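Local atomic coordinates of orotidine 5'-phosphate decarboxylase (Sulfolobus solfataricus, PDB entry 4DBD), a protein that probably catalyses the decarboxylation of orotidine 5'-monophosphate to uridine 5'-monophosphate, the last step of de novo UMP synthesis. Residues K3-L8 against K205-K210; L33-D38 against D42-L47; L108-V113 against K128-E133. All blocks are in the same frame, centred on the assembly; numbering follows the deposited sequence.

Contact 1: residues K3-L8 against K205-K210; sequences KSRVIL and KIIEDK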
loop_
_atom_site.group_PDB
_atom_site.type_symbol
_atom_site.label_atom_id
_atom_site.label_comp_id
_atom_site.label_asym_id
_atom_site.label_seq_id
_atom_site.Cartn_x
_atom_site.Cartn_y
_atom_site.Cartn_z
ATOM N N LYS A 3 2.167 -31.649 6.637
ATOM C CA LYS A 3 2.229 -30.554 5.673
ATOM C C LYS A 3 2.737 -29.254 6.292
ATOM O O LYS A 3 2.531 -28.994 7.481
ATOM C CB LYS A 3 0.866 -30.332 5.014
ATOM C CG LYS A 3 0.560 -31.323 3.903
ATOM C CD LYS A 3 1.573 -31.204 2.767
ATOM C CE LYS A 3 1.410 -32.324 1.740
ATOM N NZ LYS A 3 2.066 -31.997 0.440
ATOM N N SER A 4 3.391 -28.438 5.468
ATOM C CA SER A 4 3.989 -27.189 5.925
ATOM C C SER A 4 2.943 -26.155 6.316
ATOM O O SER A 4 1.835 -26.126 5.776
ATOM C CB SER A 4 4.920 -26.605 4.854
ATOM O OG SER A 4 5.542 -25.414 5.318
ATOM N N ARG A 5 3.321 -25.302 7.260
ATOM C CA ARG A 5 2.473 -24.235 7.747
ATOM C C ARG A 5 3.111 -22.911 7.385
ATOM O O ARG A 5 2.714 -21.861 7.908
ATOM C CB ARG A 5 2.383 -24.318 9.262
ATOM C CG ARG A 5 1.757 -25.588 9.781
ATOM C CD ARG A 5 0.262 -25.458 9.773
ATOM N NE ARG A 5 -0.386 -26.515 10.541
ATOM C CZ ARG A 5 -1.445 -26.319 11.318
ATOM N NH1 ARG A 5 -1.971 -25.104 11.429
ATOM N NH2 ARG A 5 -1.978 -27.335 11.986
ATOM N N VAL A 6 4.123 -22.964 6.528
ATOM C CA VAL A 6 4.904 -21.770 6.206
ATOM C C VAL A 6 4.496 -21.108 4.895
ATOM O O VAL A 6 4.329 -21.773 3.869
ATOM C CB VAL A 6 6.413 -22.064 6.141
ATOM C CG1 VAL A 6 7.167 -20.849 5.632
ATOM C CG2 VAL A 6 6.940 -22.496 7.502
ATOM N N ILE A 7 4.334 -19.789 4.940
ATOM C CA ILE A 7 4.163 -19.003 3.724
ATOM C C ILE A 7 5.443 -18.198 3.530
ATOM O O ILE A 7 5.804 -17.390 4.393
ATOM C CB ILE A 7 2.949 -18.037 3.817
ATOM C CG1 ILE A 7 1.636 -18.821 3.845
ATOM C CG2 ILE A 7 2.962 -17.061 2.641
ATOM C CD1 ILE A 7 0.440 -18.006 4.276
ATOM N N LEU A 8 6.146 -18.430 2.425
ATOM C CA LEU A 8 7.379 -17.703 2.158
ATOM C C LEU A 8 7.084 -16.261 1.782
ATOM O O LEU A 8 6.345 -16.000 0.832
ATOM C CB LEU A 8 8.190 -18.357 1.030
ATOM C CG LEU A 8 9.433 -17.592 0.570
ATOM C CD1 LEU A 8 10.439 -17.445 1.725
ATOM C CD2 LEU A 8 10.102 -18.257 -0.639
ATOM N N LYS A 205 10.636 -28.325 10.597
ATOM C CA LYS A 205 10.798 -29.294 11.685
ATOM C C LYS A 205 10.453 -28.673 13.036
ATOM O O LYS A 205 9.739 -29.271 13.836
ATOM C CB LYS A 205 12.223 -29.862 11.723
ATOM C CG LYS A 205 12.588 -30.740 10.533
ATOM C CD LYS A 205 13.981 -31.326 10.724
ATOM C CE LYS A 205 14.595 -31.770 9.406
ATOM N NZ LYS A 205 16.014 -31.322 9.325
ATOM N N ILE A 206 10.974 -27.475 13.289
ATOM C CA ILE A 206 10.681 -26.758 14.530
ATOM C C ILE A 206 9.183 -26.586 14.726
ATOM O O ILE A 206 8.643 -26.786 15.822
ATOM C CB ILE A 206 11.353 -25.369 14.548
ATOM C CG1 ILE A 206 12.873 -25.516 14.673
ATOM C CG2 ILE A 206 10.815 -24.523 15.699
ATOM C CD1 ILE A 206 13.650 -24.249 14.321
ATOM N N ILE A 207 8.500 -26.212 13.654
ATOM C CA ILE A 207 7.077 -25.947 13.745
ATOM C C ILE A 207 6.266 -27.215 14.002
ATOM O O ILE A 207 5.378 -27.213 14.851
ATOM C CB ILE A 207 6.566 -25.218 12.486
ATOM C CG1 ILE A 207 7.155 -23.808 12.445
ATOM C CG2 ILE A 207 5.038 -25.170 12.476
ATOM C CD1 ILE A 207 6.800 -23.008 11.213
ATOM N N GLU A 208 6.574 -28.296 13.286
ATOM C CA GLU A 208 5.816 -29.534 13.456
ATOM C C GLU A 208 6.071 -30.181 14.820
ATOM O O GLU A 208 5.268 -30.994 15.285
ATOM C CB GLU A 208 6.074 -30.525 12.311
ATOM C CG GLU A 208 7.517 -30.986 12.163
ATOM C CD GLU A 208 7.629 -32.389 11.572
ATOM O OE1 GLU A 208 6.582 -32.979 11.226
ATOM O OE2 GLU A 208 8.764 -32.909 11.462
ATOM N N ASP A 209 7.183 -29.817 15.458
ATOM C CA ASP A 209 7.443 -30.240 16.835
ATOM C C ASP A 209 6.576 -29.447 17.815
ATOM O O ASP A 209 5.891 -30.024 18.660
ATOM C CB ASP A 209 8.920 -30.066 17.197
ATOM C CG ASP A 209 9.824 -31.094 16.522
ATOM O OD1 ASP A 209 9.319 -32.143 16.065
ATOM O OD2 ASP A 209 11.052 -30.851 16.457
ATOM N N LYS A 210 6.623 -28.123 17.692
ATOM C CA LYS A 210 5.810 -27.225 18.509
ATOM C C LYS A 210 4.316 -27.505 18.375
ATOM O O LYS A 210 3.616 -27.687 19.372
ATOM C CB LYS A 210 6.084 -25.767 18.133
ATOM C CG LYS A 210 7.364 -25.186 18.707
ATOM C CD LYS A 210 7.151 -23.724 19.101
ATOM C CE LYS A 210 8.468 -23.040 19.432
ATOM N NZ LYS A 210 9.482 -23.184 18.338
#
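Val6 and Ile207 make the closest apolar contact between segments 3-8 and 205-210, joining the first barrel strand to the C-terminal helix 196-210, with Val6 CG2 lying 3.7 Å from Ile207 CD1. Ile207 holds CG1 anti to its carbonyl carbon (chi1 -68°) and then runs extended, so its last methyl is carried out from the helix toward the strand. The two side chains meet at a slant. A looser apolar touch comes from Ile207 CG2, which sits 4.3 Å from Arg5 CB; beyond this point the arginine turns away, and its NH1 is hydrogen-bonded to Asp182 O. Leu200 and Asn204 of the same helix, together with Ile186 of strand 183-186, also pack on Val6.

No hydrogen bond links the two segments directly. A polar cluster centres on Ser4, whose OG accepts from Val6 N at 3.1 Å with an angle of 159° at the hydrogen, forming an ST turn just ahead of the strand. Glu25 O and Asn204 OD1 on the helix are two further partners of this hydroxyl, acceptors for its single hydrogen. The chemistry thus implies a division of labour: directionless methyl packing brings helix and strand together, while the serine hydroxyl ties the strand entrance to its surroundings.

Contact 2: residues L33-D38 against D42-L47; sequences LPLVLD and DKTREL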
loop_
_atom_site.group_PDB
_atom_site.type_symbol
_atom_site.label_atom_id
_atom_site.label_comp_id
_atom_site.label_asym_id
_atom_site.label_seq_id
_atom_site.Cartn_x
_atom_site.Cartn_y
_atom_site.Cartn_z
ATOM N N LEU A 33 5.881 -5.930 -2.964
ATOM C CA LEU A 33 6.369 -4.869 -3.843
ATOM C C LEU A 33 7.891 -4.881 -4.015
ATOM O O LEU A 33 8.399 -4.583 -5.105
ATOM C CB LEU A 33 5.907 -3.498 -3.348
ATOM C CG LEU A 33 4.632 -2.971 -4.003
ATOM C CD1 LEU A 33 4.033 -1.839 -3.181
ATOM C CD2 LEU A 33 4.922 -2.528 -5.440
ATOM N N PRO A 34 8.639 -5.221 -2.947
ATOM C CA PRO A 34 10.093 -5.224 -3.150
ATOM C C PRO A 34 10.523 -6.158 -4.279
ATOM O O PRO A 34 11.455 -5.821 -5.031
ATOM C CB PRO A 34 10.621 -5.738 -1.817
ATOM C CG PRO A 34 9.572 -5.286 -0.811
ATOM C CD PRO A 34 8.270 -5.461 -1.536
ATOM N N LEU A 35 9.868 -7.311 -4.396
ATOM C CA LEU A 35 10.215 -8.280 -5.438
ATOM C C LEU A 35 9.810 -7.767 -6.801
ATOM O O LEU A 35 10.614 -7.761 -7.745
ATOM C CB LEU A 35 9.531 -9.624 -5.181
ATOM C CG LEU A 35 9.824 -10.719 -6.210
ATOM C CD1 LEU A 35 11.253 -11.197 -6.057
ATOM C CD2 LEU A 35 8.875 -11.888 -6.067
ATOM N N VAL A 36 8.558 -7.334 -6.911
ATOM C CA VAL A 36 8.048 -6.844 -8.184
ATOM C C VAL A 36 8.861 -5.650 -8.695
ATOM O O VAL A 36 9.101 -5.533 -9.889
ATOM C CB VAL A 36 6.553 -6.507 -8.087
ATOM C CG1 VAL A 36 6.048 -5.902 -9.391
ATOM C CG2 VAL A 36 5.756 -7.762 -7.742
ATOM N N LEU A 37 9.318 -4.782 -7.796
ATOM C CA LEU A 37 10.184 -3.672 -8.209
ATOM C C LEU A 37 11.637 -4.101 -8.518
ATOM O O LEU A 37 12.335 -3.437 -9.284
ATOM C CB LEU A 37 10.170 -2.544 -7.171
ATOM C CG LEU A 37 8.802 -1.941 -6.838
ATOM C CD1 LEU A 37 8.934 -0.928 -5.719
ATOM C CD2 LEU A 37 8.145 -1.296 -8.062
ATOM N N ASP A 38 12.096 -5.192 -7.914
ATOM C CA ASP A 38 13.449 -5.686 -8.182
ATOM C C ASP A 38 13.479 -6.412 -9.526
ATOM O O ASP A 38 14.215 -6.019 -10.433
ATOM C CB ASP A 38 13.932 -6.619 -7.066
ATOM C CG ASP A 38 14.478 -5.869 -5.857
ATOM O OD1 ASP A 38 14.970 -4.727 -6.028
ATOM O OD2 ASP A 38 14.424 -6.429 -4.732
ATOM N N ASP A 42 7.093 -8.580 -15.443
ATOM C CA ASP A 42 7.173 -9.727 -16.336
ATOM C C ASP A 42 7.992 -10.840 -15.717
ATOM O O ASP A 42 7.541 -11.988 -15.661
ATOM C CB ASP A 42 7.756 -9.331 -17.694
ATOM C CG ASP A 42 6.752 -8.596 -18.561
ATOM O OD1 ASP A 42 5.529 -8.778 -18.350
ATOM O OD2 ASP A 42 7.192 -7.839 -19.453
ATOM N N LYS A 43 9.186 -10.501 -15.239
ATOM C CA LYS A 43 10.043 -11.490 -14.592
ATOM C C LYS A 43 9.399 -12.068 -13.342
ATOM O O LYS A 43 9.601 -13.237 -13.016
ATOM C CB LYS A 43 11.411 -10.895 -14.264
ATOM C CG LYS A 43 12.251 -10.624 -15.509
ATOM C CD LYS A 43 12.650 -11.925 -16.182
ATOM C CE LYS A 43 12.607 -11.798 -17.703
ATOM N NZ LYS A 43 13.195 -12.987 -18.384
ATOM N N THR A 44 8.614 -11.262 -12.637
ATOM C CA THR A 44 7.968 -11.780 -11.443
ATOM C C THR A 44 6.935 -12.849 -11.813
ATOM O O THR A 44 6.871 -13.900 -11.181
ATOM C CB THR A 44 7.319 -10.660 -10.583
ATOM O OG1 THR A 44 8.345 -9.785 -10.092
ATOM C CG2 THR A 44 6.592 -11.274 -9.402
ATOM N N ARG A 45 6.139 -12.590 -12.848
ATOM C CA ARG A 45 5.125 -13.544 -13.291
ATOM C C ARG A 45 5.750 -14.861 -13.769
ATOM O O ARG A 45 5.276 -15.951 -13.430
ATOM C CB ARG A 45 4.254 -12.925 -14.395
ATOM C CG ARG A 45 3.357 -11.783 -13.922
ATOM C CD ARG A 45 2.384 -11.325 -15.003
ATOM N NE ARG A 45 1.253 -10.569 -14.456
ATOM C CZ ARG A 45 0.049 -11.088 -14.201
ATOM N NH1 ARG A 45 -0.204 -12.372 -14.453
ATOM N NH2 ARG A 45 -0.908 -10.324 -13.702
ATOM N N GLU A 46 6.813 -14.752 -14.558
ATOM C CA GLU A 46 7.542 -15.923 -15.035
ATOM C C GLU A 46 8.028 -16.785 -13.872
ATOM O O GLU A 46 7.913 -18.008 -13.893
ATOM C CB GLU A 46 8.733 -15.483 -15.884
ATOM C CG GLU A 46 9.567 -16.640 -16.397
ATOM C CD GLU A 46 10.639 -16.206 -17.373
ATOM O OE1 GLU A 46 10.746 -14.992 -17.644
ATOM O OE2 GLU A 46 11.376 -17.081 -17.872
ATOM N N LEU A 47 8.577 -16.135 -12.852
ATOM C CA LEU A 47 9.117 -16.840 -11.700
ATOM C C LEU A 47 8.085 -17.743 -11.022
ATOM O O LEU A 47 8.425 -18.805 -10.496
ATOM C CB LEU A 47 9.670 -15.827 -10.685
ATOM C CG LEU A 47 10.484 -16.404 -9.524
ATOM C CD1 LEU A 47 11.636 -17.252 -10.035
ATOM C CD2 LEU A 47 11.000 -15.294 -8.613
#
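Thr44 presses tightly against Leu35 and Val36 where helices 33-39 and 41-48 come close, the CA atoms of Val36 and Thr44 being 5.9 Å apart. Thr44 OG1 lies 3.5 Å from Val36 CA, and its methyl CG2 reaches both neighbours, 4.0 Å from Val36 CG2 and 4.1 Å from Leu35 CD2. The threonine side chain stands at about a right angle to that of Val36. With OG1 beside its backbone N (chi1 -64°), the hydroxyl is hydrogen-bonded to Gly40 O, while CG2 is left to the apolar neighbours. Leu35 also packs on Met10 and Val36 on Phe60, a predicted substrate-binding residue.

Away from this seam the second helix turns charged residues to solvent: Lys43 NZ pairs with Glu46 OE1 at 3.3 Å, on the syn side of the carboxylate. The Leu47 side chain points toward 33-38 but stays 4.8 Å from that segment, packing instead on Leu39 and Met10. Helix 33-39 also meets the other subunit, Asp38 forming a salt bridge with Arg75 of that chain. A small side chain whose hydroxyl bonds into the turn between the helices is consistent with their close approach, which the short turn also imposes; no hydrogen bond joins the segments.

Contact 3: residues L108-V113 against K128-E133; sequences LYLVAV and KNVIRE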
loop_
_atom_site.group_PDB
_atom_site.type_symbol
_atom_site.label_atom_id
_atom_site.label_comp_id
_atom_site.label_asym_id
_atom_site.label_seq_id
_atom_site.Cartn_x
_atom_site.Cartn_y
_atom_site.Cartn_z
ATOM N N LEU A 108 -9.516 -12.749 -0.567
ATOM C CA LEU A 108 -9.067 -11.526 0.096
ATOM C C LEU A 108 -8.631 -11.848 1.519
ATOM O O LEU A 108 -9.321 -12.572 2.236
ATOM C CB LEU A 108 -10.202 -10.478 0.130
ATOM C CG LEU A 108 -9.956 -9.129 0.812
ATOM C CD1 LEU A 108 -8.791 -8.376 0.159
ATOM C CD2 LEU A 108 -11.223 -8.262 0.839
ATOM N N TYR A 109 -7.463 -11.338 1.900
ATOM C CA TYR A 109 -6.984 -11.382 3.285
ATOM C C TYR A 109 -6.878 -9.947 3.780
ATOM O O TYR A 109 -6.305 -9.099 3.089
ATOM C CB TYR A 109 -5.594 -12.020 3.341
ATOM C CG TYR A 109 -5.596 -13.515 3.152
ATOM C CD1 TYR A 109 -5.490 -14.367 4.242
ATOM C CD2 TYR A 109 -5.695 -14.078 1.885
ATOM C CE1 TYR A 109 -5.489 -15.738 4.081
ATOM C CE2 TYR A 109 -5.690 -15.458 1.713
ATOM C CZ TYR A 109 -5.590 -16.276 2.819
ATOM O OH TYR A 109 -5.590 -17.639 2.675
ATOM N N LEU A 110 -7.405 -9.667 4.974
ATOM C CA LEU A 110 -7.355 -8.305 5.502
ATOM C C LEU A 110 -6.372 -8.189 6.664
ATOM O O LEU A 110 -6.306 -9.061 7.528
ATOM C CB LEU A 110 -8.734 -7.835 5.949
ATOM C CG LEU A 110 -9.826 -7.680 4.891
ATOM C CD1 LEU A 110 -11.116 -7.230 5.556
ATOM C CD2 LEU A 110 -9.394 -6.678 3.802
ATOM N N VAL A 111 -5.603 -7.107 6.674
ATOM C CA VAL A 111 -4.640 -6.870 7.743
ATOM C C VAL A 111 -5.349 -6.407 9.015
ATOM O O VAL A 111 -6.021 -5.367 9.023
ATOM C CB VAL A 111 -3.598 -5.827 7.320
ATOM C CG1 VAL A 111 -2.692 -5.489 8.508
ATOM C CG2 VAL A 111 -2.790 -6.357 6.151
ATOM N N ALA A 112 -5.212 -7.180 10.092
ATOM C CA ALA A 112 -5.904 -6.841 11.347
ATOM C C ALA A 112 -4.959 -6.243 12.376
ATOM O O ALA A 112 -5.277 -5.227 13.005
ATOM C CB ALA A 112 -6.637 -8.056 11.930
ATOM N N VAL A 113 -3.823 -6.900 12.584
ATOM C CA VAL A 113 -2.816 -6.430 13.523
ATOM C C VAL A 113 -1.430 -6.573 12.901
ATOM O O VAL A 113 -1.094 -7.621 12.351
ATOM C CB VAL A 113 -2.839 -7.242 14.833
ATOM C CG1 VAL A 113 -1.888 -6.617 15.859
ATOM C CG2 VAL A 113 -4.252 -7.328 15.374
ATOM N N LYS A 128 -12.202 -5.028 13.514
ATOM C CA LYS A 128 -13.029 -6.234 13.597
ATOM C C LYS A 128 -14.365 -6.063 12.889
ATOM O O LYS A 128 -14.823 -6.969 12.189
ATOM C CB LYS A 128 -13.221 -6.664 15.058
ATOM C CG LYS A 128 -11.958 -7.247 15.656
ATOM C CD LYS A 128 -12.159 -7.747 17.088
ATOM C CE LYS A 128 -10.851 -8.292 17.652
ATOM N NZ LYS A 128 -11.059 -9.018 18.943
ATOM N N ASN A 129 -14.989 -4.903 13.060
ATOM C CA ASN A 129 -16.225 -4.608 12.339
ATOM C C ASN A 129 -16.050 -4.602 10.826
ATOM O O ASN A 129 -16.880 -5.131 10.091
ATOM C CB ASN A 129 -16.813 -3.280 12.800
ATOM C CG ASN A 129 -17.418 -3.380 14.168
ATOM O OD1 ASN A 129 -17.674 -4.483 14.652
ATOM N ND2 ASN A 129 -17.644 -2.236 14.808
ATOM N N VAL A 130 -14.982 -3.977 10.355
ATOM C CA VAL A 130 -14.676 -4.026 8.930
ATOM C C VAL A 130 -14.561 -5.476 8.476
ATOM O O VAL A 130 -15.113 -5.866 7.440
ATOM C CB VAL A 130 -13.393 -3.248 8.608
ATOM C CG1 VAL A 130 -12.985 -3.487 7.181
ATOM C CG2 VAL A 130 -13.605 -1.763 8.868
ATOM N N ILE A 131 -13.837 -6.286 9.245
ATOM C CA ILE A 131 -13.651 -7.683 8.863
ATOM C C ILE A 131 -14.984 -8.427 8.845
ATOM O O ILE A 131 -15.252 -9.224 7.950
ATOM C CB ILE A 131 -12.628 -8.393 9.784
ATOM C CG1 ILE A 131 -11.236 -7.795 9.548
ATOM C CG2 ILE A 131 -12.623 -9.886 9.535
ATOM C CD1 ILE A 131 -10.206 -8.157 10.622
ATOM N N ARG A 132 -15.827 -8.156 9.834
ATOM C CA ARG A 132 -17.160 -8.762 9.865
ATOM C C ARG A 132 -18.042 -8.406 8.662
ATOM O O ARG A 132 -18.730 -9.270 8.123
ATOM C CB ARG A 132 -17.870 -8.410 11.170
ATOM C CG ARG A 132 -17.234 -9.048 12.377
ATOM C CD ARG A 132 -17.735 -8.393 13.650
ATOM N NE ARG A 132 -17.148 -9.009 14.830
ATOM C CZ ARG A 132 -16.690 -8.330 15.875
ATOM N NH1 ARG A 132 -16.765 -7.004 15.897
ATOM N NH2 ARG A 132 -16.165 -8.979 16.902
ATOM N N GLU A 133 -18.020 -7.146 8.237
ATOM C CA GLU A 133 -18.804 -6.734 7.069
ATOM C C GLU A 133 -18.308 -7.379 5.776
ATOM O O GLU A 133 -19.099 -7.827 4.952
ATOM C CB GLU A 133 -18.793 -5.214 6.905
ATOM C CG GLU A 133 -19.668 -4.466 7.883
ATOM C CD GLU A 133 -19.657 -2.972 7.629
ATOM O OE1 GLU A 133 -19.202 -2.560 6.539
ATOM O OE2 GLU A 133 -20.094 -2.208 8.520
#
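Arg132 N donates to Lys128 O at 2.8 Å, and this helical bond spans Val130 and Ile131, the residues whose side chains lie on Leu110 and Ala112 of the strand. Contact between the two elements is wholly apolar. Ile131 takes the central place: its CG1 is 4.0 Å from Leu110 CD1, and its CD1 goes on to Ala112 CB at 3.8 Å. The CB of Ile131 does not point straight at the strand, but CG1 is anti to the carbonyl carbon (chi1 -67°) and the chain beyond is extended, which brings the terminal methyl over the alanine. Leu110 and Ile131 run past each other in opposite directions, so the leucine end lies against the root of the isoleucine. Val130 adds a distant touch, its CG1 4.5 Å from Leu110 CD1. Leu94 of helix 90-103 packs on both Leu110 and Val130, while Phe156 touches Ile131.

Polar groups lie on the outer side of the helix. Arg132 NH1 donates to Asn129 OD1 at 3.0 Å, with the asparagine oxygen in the guanidinium plane; the bond is bent, the donor tilted 29° from the amide's carbonyl plane. Lys128 CB lies 3.6 Å above one face of the guanidinium, near its rim. Lys128 NZ forms a salt bridge with Asp155, and Glu133 another with Lys91 of helix 90-103, so charged residues join this helix to both of its neighbours.

The axes of segments 108-113 and 128-133 approach to 9.5 Å, their directions at 163°, nearly antiparallel. Leu110 and Ala112 point outward to the helix, whereas Val111 between them points away from it. Strand 107-113, helix 124-134 and the parallel strand 138-141 form a beta-alpha-beta unit, and this strand-helix packing belongs to one of the repeating beta-alpha elements of the TIM barrel.

Overall arrangement
No hydrogen bond crosses any of the three contacts. The touching residues of contacts 2 and 3 are all buried; in contact 1 Val6 and Ile207 are buried, but Arg5 is partly exposed. Contacts 1 and 3 share a plan, a barrel strand against an outer helix, and both reach the same eight-stranded sheet. They differ in chain distance: contact 3 lies inside one beta-alpha-beta unit, whereas contact 1 brings the first strand to the last helix, with the other two nested in its loop. Contact 2 instead packs two successive helices at the subunit interface and lies across the chain's centre from contact 3. Its hydroxyl-bearing centre contrasts with the purely aliphatic packing of contact 3.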